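Local atomic coordinates of YcaO (Methanopyrus kandleri, PDB entry 6CIB), a protein that binds an adenine nucleotide with magnesium and probably uses ATP to drive thioamidation of a peptide backbone. Residues V80-A85 against N146-G151; R26-K31 against L342-V347; Q160-V165 against V347-T352. All coordinates share one frame; numbering follows the deposited sequence.

Contact 1. Residues V80-A85 against N146-G151; sequences VERAAA and NGLSAG. With MG (magnesium ion), chain H; ADP (adenosine-5'-diphosphate), chain G.
Glu-81 and Leu-148 meet at a magnesium ion in the nucleotide site of the YcaO fold, where helix 68-85 lies against the edge strand 148-150 of an antiparallel sheet. The metal draws on one carboxylate and one backbone carbonyl: Glu-81 OE2 is 2.6 Å from the magnesium and Leu-148 O 2.3 Å. Glu-81 OE1 stands slightly farther from the magnesium, at 2.8 Å, so the carboxylate meets the ion with both oxygens. Three waters bind as well, and two of them donate onward to the beta-phosphate of ADP, so that the phosphate is tied to the ion through water while the protein ligates it directly. One of these waters accepts from the hydroxyl of Ser-149, 2.8 Å from OG, and donates to ADP O1B, so it is held by the metal, the serine and the phosphate at once.

The ribose is read by the strand backbone. Ala-150 N donates to ADP O3' over 2.9 Å in an almost straight bond (176°), and the ribose O2' hydroxyl gives its hydrogen to Ala-150 O at 2.6 Å.

Glu-81 reaches the metal with CG lodged between its backbone N and carbonyl carbon (chi1 76°) and the chain extended from there, running obliquely over Leu-148. Further out, strand 346-351 fixes the carbonyl ligand by pairing with Gly-147 and Ser-149 on either side of Leu-148. The leucine side chain, with CG opposite its own N (chi1 -179°), turns under the helix, where CD2 rests 3.6 Å from Glu-81 OE2 and equally close to the methyl CB of Ala-85.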
loop_
_atom_site.group_PDB
_atom_site.type_symbol
_atom_site.label_atom_id
_atom_site.label_comp_id
_atom_site.label_asym_id
_atom_site.label_seq_id
_atom_site.Cartn_x
_atom_site.Cartn_y
_atom_site.Cartn_z
ATOM N N VAL A 80 -10.050 -8.250 -6.396
ATOM C CA VAL A 80 -9.732 -8.256 -7.831
ATOM C C VAL A 80 -8.213 -8.252 -8.069
ATOM O O VAL A 80 -7.713 -9.081 -8.837
ATOM C CB VAL A 80 -10.438 -7.104 -8.603
ATOM C CG1 VAL A 80 -9.872 -6.948 -10.011
ATOM C CG2 VAL A 80 -11.938 -7.357 -8.708
ATOM N N GLU A 81 -7.491 -7.345 -7.397
ATOM C CA GLU A 81 -6.039 -7.275 -7.534
ATOM C C GLU A 81 -5.357 -8.592 -7.144
ATOM O O GLU A 81 -4.401 -9.000 -7.801
ATOM C CB GLU A 81 -5.433 -6.064 -6.788
ATOM C CG GLU A 81 -5.348 -6.193 -5.278
ATOM C CD GLU A 81 -4.522 -5.107 -4.619
ATOM O OE1 GLU A 81 -4.807 -3.918 -4.839
ATOM O OE2 GLU A 81 -3.594 -5.441 -3.849
ATOM N N ARG A 82 -5.858 -9.251 -6.094
ATOM C CA ARG A 82 -5.296 -10.529 -5.646
ATOM C C ARG A 82 -5.511 -11.653 -6.664
ATOM O O ARG A 82 -4.609 -12.463 -6.881
ATOM C CB ARG A 82 -5.807 -10.921 -4.250
ATOM C CG ARG A 82 -5.303 -10.031 -3.116
ATOM C CD ARG A 82 -3.793 -10.120 -2.905
ATOM N NE ARG A 82 -3.408 -11.387 -2.268
ATOM C CZ ARG A 82 -3.321 -11.577 -0.952
ATOM N NH1 ARG A 82 -3.579 -10.582 -0.113
ATOM N NH2 ARG A 82 -2.971 -12.763 -0.476
ATOM N N ALA A 83 -6.681 -11.682 -7.301
ATOM C CA ALA A 83 -6.946 -12.645 -8.378
ATOM C C ALA A 83 -6.055 -12.383 -9.595
ATOM O O ALA A 83 -5.524 -13.319 -10.194
ATOM C CB ALA A 83 -8.411 -12.632 -8.765
ATOM N N ALA A 84 -5.878 -11.106 -9.936
ATOM C CA ALA A 84 -4.994 -10.690 -11.028
ATOM C C ALA A 84 -3.526 -11.049 -10.789
ATOM O O ALA A 84 -2.809 -11.365 -11.738
ATOM C CB ALA A 84 -5.137 -9.198 -11.280
ATOM N N ALA A 85 -3.099 -11.004 -9.527
ATOM C CA ALA A 85 -1.720 -11.268 -9.127
ATOM C C ALA A 85 -1.344 -12.749 -9.118
ATOM O O ALA A 85 -0.156 -13.080 -9.049
ATOM C CB ALA A 85 -1.442 -10.666 -7.755
ATOM N N ASN A 146 3.449 -5.842 -2.361
ATOM C CA ASN A 146 3.866 -4.443 -2.338
ATOM C C ASN A 146 3.921 -3.888 -3.754
ATOM O O ASN A 146 4.609 -4.432 -4.618
ATOM C CB ASN A 146 5.223 -4.247 -1.650
ATOM C CG ASN A 146 5.495 -2.788 -1.298
ATOM O OD1 ASN A 146 4.656 -2.116 -0.703
ATOM N ND2 ASN A 146 6.677 -2.303 -1.649
ATOM N N GLY A 147 3.166 -2.816 -3.977
ATOM C CA GLY A 147 3.074 -2.187 -5.283
ATOM C C GLY A 147 1.967 -2.707 -6.170
ATOM O O GLY A 147 1.812 -2.233 -7.300
ATOM N N LEU A 148 1.217 -3.696 -5.683
ATOM C CA LEU A 148 0.066 -4.228 -6.403
ATOM C C LEU A 148 -1.150 -3.340 -6.185
ATOM O O LEU A 148 -1.496 -3.028 -5.047
ATOM C CB LEU A 148 -0.224 -5.670 -5.959
ATOM C CG LEU A 148 -1.383 -6.437 -6.593
ATOM C CD1 LEU A 148 -1.121 -6.751 -8.070
ATOM C CD2 LEU A 148 -1.600 -7.707 -5.789
ATOM N N SER A 149 -1.794 -2.929 -7.276
ATOM C CA SER A 149 -2.983 -2.076 -7.200
ATOM C C SER A 149 -3.913 -2.250 -8.388
ATOM O O SER A 149 -3.473 -2.483 -9.507
ATOM C CB SER A 149 -2.598 -0.589 -7.074
ATOM O OG SER A 149 -1.817 -0.370 -5.898
ATOM N N ALA A 150 -5.204 -2.104 -8.113
ATOM C CA ALA A 150 -6.248 -2.073 -9.125
ATOM C C ALA A 150 -6.821 -0.657 -9.204
ATOM O O ALA A 150 -6.667 0.137 -8.269
ATOM C CB ALA A 150 -7.336 -3.075 -8.779
ATOM N N GLY A 151 -7.446 -0.338 -10.335
ATOM C CA GLY A 151 -8.197 0.904 -10.496
ATOM C C GLY A 151 -9.199 0.818 -11.630
ATOM O O GLY A 151 -9.280 -0.199 -12.319
HETATM MG MG MG H . -2.814 -3.081 -3.116
HETATM P PB ADP G . -4.812 0.227 -0.221
HETATM O O1B ADP G . -4.445 0.288 -1.689
HETATM O O2B ADP G . -3.895 1.022 0.688
HETATM O O3B ADP G . -5.142 -1.151 0.301
HETATM P PA ADP G . -7.668 0.726 -0.355
HETATM O O1A ADP G . -8.357 2.055 -0.501
HETATM O O2A ADP G . -8.122 -0.152 0.781
HETATM O O3A ADP G . -6.141 1.136 -0.149
HETATM O "O5'" ADP G . -7.786 -0.050 -1.757
HETATM C "C5'" ADP G . -7.727 -1.474 -1.958
HETATM C "C4'" ADP G . -7.673 -1.769 -3.468
HETATM O "O4'" ADP G . -8.836 -1.229 -4.116
HETATM C "C3'" ADP G . -6.488 -1.110 -4.180
HETATM O "O3'" ADP G . -6.098 -1.903 -5.318
HETATM C "C2'" ADP G . -7.056 0.212 -4.666
HETATM O "O2'" ADP G . -6.322 0.756 -5.759
HETATM C "C1'" ADP G . -8.482 -0.181 -5.037
HETATM N N9 ADP G . -9.455 0.925 -4.891
HETATM C C8 ADP G . -9.772 1.540 -3.737
HETATM N N7 ADP G . -10.692 2.510 -3.944
HETATM C C5 ADP G . -10.994 2.511 -5.247
HETATM C C6 ADP G . -11.905 3.289 -6.118
HETATM N N6 ADP G . -12.685 4.265 -5.596
HETATM N N1 ADP G . -11.917 2.985 -7.440
HETATM C C2 ADP G . -11.140 2.009 -7.969
HETATM N N3 ADP G . -10.293 1.259 -7.227
HETATM C C4 ADP G . -10.180 1.461 -5.879
HETATM O O HOH W 1 -2.734 -0.863 -3.246
HETATM O O HOH W 2 -4.122 -3.343 -1.296
HETATM O O HOH W 3 -0.978 -3.931 -2.216
#

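Contact 2. Residues R26-K31 against L342-V347; sequences RELERK and LDVPVV
Leu-28 and Leu-342 bring the two backbones to their nearest approach, 7.3 Å between CA atoms, where a helix-to-helix joint faces a turn at the entry to strand 346-351. Helix 16-25 ends in a Schellman motif with Glu-27 at positive phi (56°), and the same residue is the N-cap of the short helix 28-31. In the other segment, Asp-343 is the centre of an inverse gamma turn, closed by a weak bond from Val-344 N to Leu-342 O.

Leu-28 carries the apolar middle of the contact. It points tip to tip at Val-344, both of its methyls lying 3.8 Å from Val-344 CG2, while its CD2 is also 3.8 Å from Leu-342 CD2. Trp-22 of helix 16-25 packs on both Leu-28 and Val-344.

At the outer side, the extended Arg-26 crosses Asp-343. Its guanidinium is turned 29° from the carboxylate plane and has Asp-343 O over one face; Arg-26 NH2 lies 3.4 Å from Asp-343 CB, and its salt bridge to OD2 is long at 3.7 Å. Lys-31 slides past Leu-342 in the opposite direction, CB and CD each 3.7 Å from Leu-342 CD2, and its extended chain carries NZ on to Arg-26 O, to which it donates at 2.7 Å from above the carbonyl plane.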
loop_
_atom_site.group_PDB
_atom_site.type_symbol
_atom_site.label_atom_id
_atom_site.label_comp_id
_atom_site.label_asym_id
_atom_site.label_seq_id
_atom_site.Cartn_x
_atom_site.Cartn_y
_atom_site.Cartn_z
ATOM N N ARG A 26 -20.811 -5.801 -13.335
ATOM C CA ARG A 26 -19.809 -6.690 -13.917
ATOM C C ARG A 26 -19.596 -7.981 -13.119
ATOM O O ARG A 26 -18.821 -8.849 -13.538
ATOM C CB ARG A 26 -18.481 -5.955 -14.030
ATOM C CG ARG A 26 -18.351 -5.046 -15.232
ATOM C CD ARG A 26 -16.993 -4.386 -15.172
ATOM N NE ARG A 26 -16.593 -3.759 -16.428
ATOM C CZ ARG A 26 -15.756 -4.299 -17.310
ATOM N NH1 ARG A 26 -15.221 -5.501 -17.096
ATOM N NH2 ARG A 26 -15.460 -3.630 -18.419
ATOM N N GLU A 27 -20.255 -8.076 -11.962
ATOM C CA GLU A 27 -20.235 -9.263 -11.096
ATOM C C GLU A 27 -18.808 -9.667 -10.696
ATOM O O GLU A 27 -18.477 -10.862 -10.602
ATOM C CB GLU A 27 -21.001 -10.421 -11.754
ATOM C CG GLU A 27 -22.465 -10.098 -12.044
ATOM C CD GLU A 27 -23.283 -11.294 -12.518
ATOM O OE1 GLU A 27 -22.833 -12.449 -12.381
ATOM O OE2 GLU A 27 -24.406 -11.074 -13.022
ATOM N N LEU A 28 -17.973 -8.653 -10.453
ATOM C CA LEU A 28 -16.539 -8.852 -10.203
ATOM C C LEU A 28 -16.249 -9.726 -8.990
ATOM O O LEU A 28 -15.360 -10.584 -9.052
ATOM C CB LEU A 28 -15.791 -7.509 -10.093
ATOM C CG LEU A 28 -15.808 -6.567 -11.303
ATOM C CD1 LEU A 28 -15.082 -5.278 -10.947
ATOM C CD2 LEU A 28 -15.204 -7.189 -12.560
ATOM N N GLU A 29 -17.011 -9.529 -7.911
ATOM C CA GLU A 29 -16.775 -10.254 -6.659
ATOM C C GLU A 29 -17.010 -11.754 -6.811
ATOM O O GLU A 29 -16.140 -12.558 -6.433
ATOM C CB GLU A 29 -17.567 -9.640 -5.493
ATOM C CG GLU A 29 -17.032 -8.256 -5.119
ATOM C CD GLU A 29 -17.407 -7.790 -3.726
ATOM O OE1 GLU A 29 -18.481 -7.187 -3.568
ATOM O OE2 GLU A 29 -16.605 -7.978 -2.789
ATOM N N ARG A 30 -18.150 -12.116 -7.410
ATOM C CA ARG A 30 -18.446 -13.512 -7.758
ATOM C C ARG A 30 -17.359 -14.099 -8.666
ATOM O O ARG A 30 -16.862 -15.198 -8.398
ATOM C CB ARG A 30 -19.831 -13.649 -8.415
ATOM C CG ARG A 30 -20.263 -15.098 -8.676
ATOM C CD ARG A 30 -21.523 -15.225 -9.536
ATOM N NE ARG A 30 -21.465 -14.518 -10.828
ATOM C CZ ARG A 30 -20.800 -14.925 -11.911
ATOM N NH1 ARG A 30 -20.091 -16.050 -11.905
ATOM N NH2 ARG A 30 -20.833 -14.190 -13.014
ATOM N N LYS A 31 -16.979 -13.356 -9.707
ATOM C CA LYS A 31 -16.034 -13.833 -10.723
ATOM C C LYS A 31 -14.648 -14.090 -10.171
ATOM O O LYS A 31 -13.892 -14.902 -10.718
ATOM C CB LYS A 31 -15.957 -12.852 -11.892
ATOM C CG LYS A 31 -17.113 -12.978 -12.878
ATOM C CD LYS A 31 -17.083 -11.858 -13.905
ATOM C CE LYS A 31 -18.233 -11.968 -14.897
ATOM N NZ LYS A 31 -18.547 -10.651 -15.536
ATOM N N LEU A 342 -11.973 -10.157 -16.923
ATOM C CA LEU A 342 -12.318 -8.974 -16.131
ATOM C C LEU A 342 -11.583 -7.791 -16.726
ATOM O O LEU A 342 -10.361 -7.692 -16.602
ATOM C CB LEU A 342 -11.879 -9.122 -14.669
ATOM C CG LEU A 342 -12.170 -10.321 -13.773
ATOM C CD1 LEU A 342 -11.499 -10.081 -12.436
ATOM C CD2 LEU A 342 -13.659 -10.513 -13.574
ATOM N N ASP A 343 -12.307 -6.886 -17.368
ATOM C CA ASP A 343 -11.674 -5.690 -17.918
ATOM C C ASP A 343 -11.414 -4.651 -16.808
ATOM O O ASP A 343 -12.008 -3.569 -16.793
ATOM C CB ASP A 343 -12.499 -5.125 -19.084
ATOM C CG ASP A 343 -11.719 -4.134 -19.928
ATOM O OD1 ASP A 343 -10.588 -4.457 -20.357
ATOM O OD2 ASP A 343 -12.247 -3.026 -20.164
ATOM N N VAL A 344 -10.546 -5.016 -15.862
ATOM C CA VAL A 344 -10.205 -4.163 -14.717
ATOM C C VAL A 344 -8.699 -3.934 -14.730
ATOM O O VAL A 344 -7.936 -4.892 -14.601
ATOM C CB VAL A 344 -10.605 -4.784 -13.353
ATOM C CG1 VAL A 344 -10.247 -3.839 -12.213
ATOM C CG2 VAL A 344 -12.086 -5.138 -13.309
ATOM N N PRO A 345 -8.269 -2.668 -14.891
ATOM C CA PRO A 345 -6.843 -2.343 -14.827
ATOM C C PRO A 345 -6.217 -2.734 -13.489
ATOM O O PRO A 345 -6.676 -2.287 -12.433
ATOM C CB PRO A 345 -6.818 -0.819 -15.016
ATOM C CG PRO A 345 -8.065 -0.512 -15.776
ATOM C CD PRO A 345 -9.084 -1.503 -15.291
ATOM N N VAL A 346 -5.209 -3.606 -13.547
ATOM C CA VAL A 346 -4.388 -3.967 -12.380
ATOM C C VAL A 346 -2.933 -3.845 -12.805
ATOM O O VAL A 346 -2.577 -4.215 -13.933
ATOM C CB VAL A 346 -4.675 -5.410 -11.843
ATOM C CG1 VAL A 346 -3.804 -5.739 -10.623
ATOM C CG2 VAL A 346 -6.146 -5.577 -11.475
ATOM N N VAL A 347 -2.101 -3.305 -11.914
ATOM C CA VAL A 347 -0.657 -3.237 -12.150
ATOM C C VAL A 347 0.149 -3.715 -10.951
ATOM O O VAL A 347 -0.332 -3.713 -9.807
ATOM C CB VAL A 347 -0.146 -1.823 -12.563
ATOM C CG1 VAL A 347 -0.858 -1.298 -13.808
ATOM C CG2 VAL A 347 -0.225 -0.823 -11.412
#

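Contact 3. Residues Q160-V165 against V347-T352; sequences QGLLEV and VRVRVT. With ADP (adenosine-5'-diphosphate), chain G.
Val-349 sits over the bare backbone of Gly-161, with Val-349 CB 4.0 Å from Gly-161 C. This is where helix 154-177 comes down on strand 346-351 in a helix-on-sheet layer; the short segments run in roughly the same direction, 35° apart, with their axes approaching to 7.7 Å. With no side chain on Gly-161, the valine fits into a shallow hollow of the helix, bordered by Leu-162 and Val-165.

Leu-162 forms one bank of that hollow. Its CG stands away from the backbone N (chi1 -167°), which swings the CD1 methyl toward the strand, 3.7 Å from Val-349 CG1 and 3.8 Å from Val-351 CG2. Val-351 is the second bump: its CG2 slots between Leu-162 CD1 and Val-165 CG1, the latter 3.6 Å away. The other methyl of Val-165, CG2, leans on the strand backbone, 3.8 Å from Val-349 O. Helix 313-325 covers Leu-162 and Val-351 further along.

Gln-160 leads away from the strand, and its NE2 donates to ADP O1B over 2.7 Å at 168°. Glu-164, known as a magnesium ligand in this protein though it does not bind the ion here, accepts from Gly-147 N with OE1. The side chains that meet are all aliphatic, and no hydrogen bond crosses between the segments, so the two are held by shape and dispersion, while the same helix offers Gln-160 to the phosphate.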
loop_
_atom_site.group_PDB
_atom_site.type_symbol
_atom_site.label_atom_id
_atom_site.label_comp_id
_atom_site.label_asym_id
_atom_site.label_seq_id
_atom_site.Cartn_x
_atom_site.Cartn_y
_atom_site.Cartn_z
ATOM N N GLN A 160 -1.582 4.585 -7.110
ATOM C CA GLN A 160 -1.786 3.834 -5.869
ATOM C C GLN A 160 -0.602 2.908 -5.552
ATOM O O GLN A 160 -0.090 2.921 -4.427
ATOM C CB GLN A 160 -3.100 3.037 -5.933
ATOM C CG GLN A 160 -3.533 2.387 -4.617
ATOM C CD GLN A 160 -4.265 3.344 -3.683
ATOM O OE1 GLN A 160 -4.464 4.522 -4.001
ATOM N NE2 GLN A 160 -4.682 2.836 -2.524
ATOM N N GLY A 161 -0.182 2.116 -6.542
ATOM C CA GLY A 161 0.958 1.198 -6.397
ATOM C C GLY A 161 2.275 1.873 -6.059
ATOM O O GLY A 161 3.035 1.372 -5.228
ATOM N N LEU A 162 2.531 3.016 -6.702
ATOM C CA LEU A 162 3.767 3.785 -6.495
ATOM C C LEU A 162 3.810 4.440 -5.116
ATOM O O LEU A 162 4.829 4.362 -4.428
ATOM C CB LEU A 162 3.927 4.835 -7.586
ATOM C CG LEU A 162 5.268 5.545 -7.761
ATOM C CD1 LEU A 162 6.386 4.552 -8.052
ATOM C CD2 LEU A 162 5.153 6.570 -8.884
ATOM N N LEU A 163 2.704 5.071 -4.722
ATOM C CA LEU A 163 2.557 5.616 -3.376
ATOM C C LEU A 163 2.762 4.560 -2.293
ATOM O O LEU A 163 3.436 4.828 -1.299
ATOM C CB LEU A 163 1.216 6.359 -3.212
ATOM C CG LEU A 163 1.103 7.711 -3.965
ATOM C CD1 LEU A 163 -0.288 8.309 -3.822
ATOM C CD2 LEU A 163 2.165 8.721 -3.536
ATOM N N GLU A 164 2.208 3.360 -2.499
ATOM C CA GLU A 164 2.430 2.236 -1.584
ATOM C C GLU A 164 3.918 1.878 -1.439
ATOM O O GLU A 164 4.400 1.654 -0.322
ATOM C CB GLU A 164 1.619 1.022 -2.031
ATOM C CG GLU A 164 1.712 -0.176 -1.108
ATOM C CD GLU A 164 0.706 -1.237 -1.489
ATOM O OE1 GLU A 164 1.081 -2.174 -2.220
ATOM O OE2 GLU A 164 -0.470 -1.098 -1.093
ATOM N N VAL A 165 4.630 1.828 -2.561
ATOM C CA VAL A 165 6.078 1.548 -2.563
ATOM C C VAL A 165 6.861 2.619 -1.771
ATOM O O VAL A 165 7.756 2.281 -0.987
ATOM C CB VAL A 165 6.648 1.350 -4.001
ATOM C CG1 VAL A 165 8.172 1.221 -3.977
ATOM C CG2 VAL A 165 6.057 0.104 -4.665
ATOM N N VAL A 347 -2.101 -3.305 -11.914
ATOM C CA VAL A 347 -0.657 -3.237 -12.150
ATOM C C VAL A 347 0.149 -3.715 -10.951
ATOM O O VAL A 347 -0.332 -3.713 -9.807
ATOM C CB VAL A 347 -0.146 -1.823 -12.563
ATOM C CG1 VAL A 347 -0.858 -1.298 -13.808
ATOM C CG2 VAL A 347 -0.225 -0.823 -11.412
ATOM N N ARG A 348 1.381 -4.125 -11.244
ATOM C CA ARG A 348 2.406 -4.256 -10.241
ATOM C C ARG A 348 3.484 -3.202 -10.523
ATOM O O ARG A 348 4.077 -3.174 -11.608
ATOM C CB ARG A 348 2.997 -5.665 -10.256
ATOM C CG ARG A 348 3.892 -5.973 -9.072
ATOM C CD ARG A 348 3.070 -6.344 -7.840
ATOM N NE ARG A 348 3.900 -6.353 -6.638
ATOM C CZ ARG A 348 4.585 -7.403 -6.193
ATOM N NH1 ARG A 348 4.545 -8.572 -6.834
ATOM N NH2 ARG A 348 5.317 -7.284 -5.091
ATOM N N VAL A 349 3.696 -2.329 -9.544
ATOM C CA VAL A 349 4.756 -1.317 -9.582
ATOM C C VAL A 349 5.905 -1.835 -8.741
ATOM O O VAL A 349 5.703 -2.234 -7.588
ATOM C CB VAL A 349 4.267 0.049 -9.044
ATOM C CG1 VAL A 349 5.416 1.058 -8.949
ATOM C CG2 VAL A 349 3.152 0.591 -9.930
ATOM N N ARG A 350 7.091 -1.872 -9.340
ATOM C CA ARG A 350 8.321 -2.183 -8.619
ATOM C C ARG A 350 9.283 -1.004 -8.754
ATOM O O ARG A 350 9.447 -0.452 -9.845
ATOM C CB ARG A 350 8.995 -3.466 -9.150
ATOM C CG ARG A 350 8.095 -4.686 -9.365
ATOM C CD ARG A 350 7.420 -5.191 -8.093
ATOM N NE ARG A 350 8.378 -5.698 -7.109
ATOM C CZ ARG A 350 8.470 -5.278 -5.851
ATOM N NH1 ARG A 350 7.644 -4.343 -5.385
ATOM N NH2 ARG A 350 9.385 -5.814 -5.045
ATOM N N VAL A 351 9.904 -0.622 -7.643
ATOM C CA VAL A 351 10.973 0.381 -7.660
ATOM C C VAL A 351 12.226 -0.362 -7.189
ATOM O O VAL A 351 12.301 -0.794 -6.026
ATOM C CB VAL A 351 10.615 1.625 -6.804
ATOM C CG1 VAL A 351 11.708 2.684 -6.867
ATOM C CG2 VAL A 351 9.293 2.236 -7.266
ATOM N N THR A 352 13.190 -0.527 -8.104
ATOM C CA THR A 352 14.259 -1.547 -7.957
ATOM C C THR A 352 15.175 -1.400 -6.753
ATOM O O THR A 352 15.695 -2.396 -6.253
ATOM C CB THR A 352 15.137 -1.702 -9.217
ATOM O OG1 THR A 352 15.797 -0.462 -9.493
ATOM C CG2 THR A 352 14.304 -2.140 -10.424
HETATM P PB ADP G . -4.812 0.227 -0.221
HETATM O O1B ADP G . -4.445 0.288 -1.689
HETATM O O2B ADP G . -3.895 1.022 0.688
HETATM O O3B ADP G . -5.142 -1.151 0.301
HETATM P PA ADP G . -7.668 0.726 -0.355
HETATM O O1A ADP G . -8.357 2.055 -0.501
HETATM O O2A ADP G . -8.122 -0.152 0.781
HETATM O O3A ADP G . -6.141 1.136 -0.149
HETATM O "O5'" ADP G . -7.786 -0.050 -1.757
HETATM C "C5'" ADP G . -7.727 -1.474 -1.958
HETATM C "C4'" ADP G . -7.673 -1.769 -3.468
HETATM O "O4'" ADP G . -8.836 -1.229 -4.116
HETATM C "C3'" ADP G . -6.488 -1.110 -4.180
HETATM O "O3'" ADP G . -6.098 -1.903 -5.318
HETATM C "C2'" ADP G . -7.056 0.212 -4.666
HETATM O "O2'" ADP G . -6.322 0.756 -5.759
HETATM C "C1'" ADP G . -8.482 -0.181 -5.037
HETATM N N9 ADP G . -9.455 0.925 -4.891
HETATM C C8 ADP G . -9.772 1.540 -3.737
HETATM N N7 ADP G . -10.692 2.510 -3.944
HETATM C C5 ADP G . -10.994 2.511 -5.247
HETATM C C6 ADP G . -11.905 3.289 -6.118
HETATM N N6 ADP G . -12.685 4.265 -5.596
HETATM N N1 ADP G . -11.917 2.985 -7.440
HETATM C C2 ADP G . -11.140 2.009 -7.969
HETATM N N3 ADP G . -10.293 1.259 -7.227
HETATM C C4 ADP G . -10.180 1.461 -5.879
#

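How the contacts relate
Strand 346-351 and its approach tie the three contacts together. Contacts 2 and 3 share Val-347, yet their centres are 20 Å apart, since contact 2 uses the approach to the strand and contact 3 the strand itself. Contact 1 lies about 10 Å from contact 2, joined by sheet pairing: Ser-149 O is 2.9 Å from Val-347 N, and Gly-151 N is 3.0 Å from Pro-345 O. It lies about 11 Å from contact 3, linked by Gly-147 N to Glu-164 OE1 at 2.8 Å. Both touch ADP, contact 1 at the ribose and contact 3 at the beta-phosphate. Contact 2 stands back, the Val-344 side chain about 7 Å from ADP and about 12 Å from the magnesium.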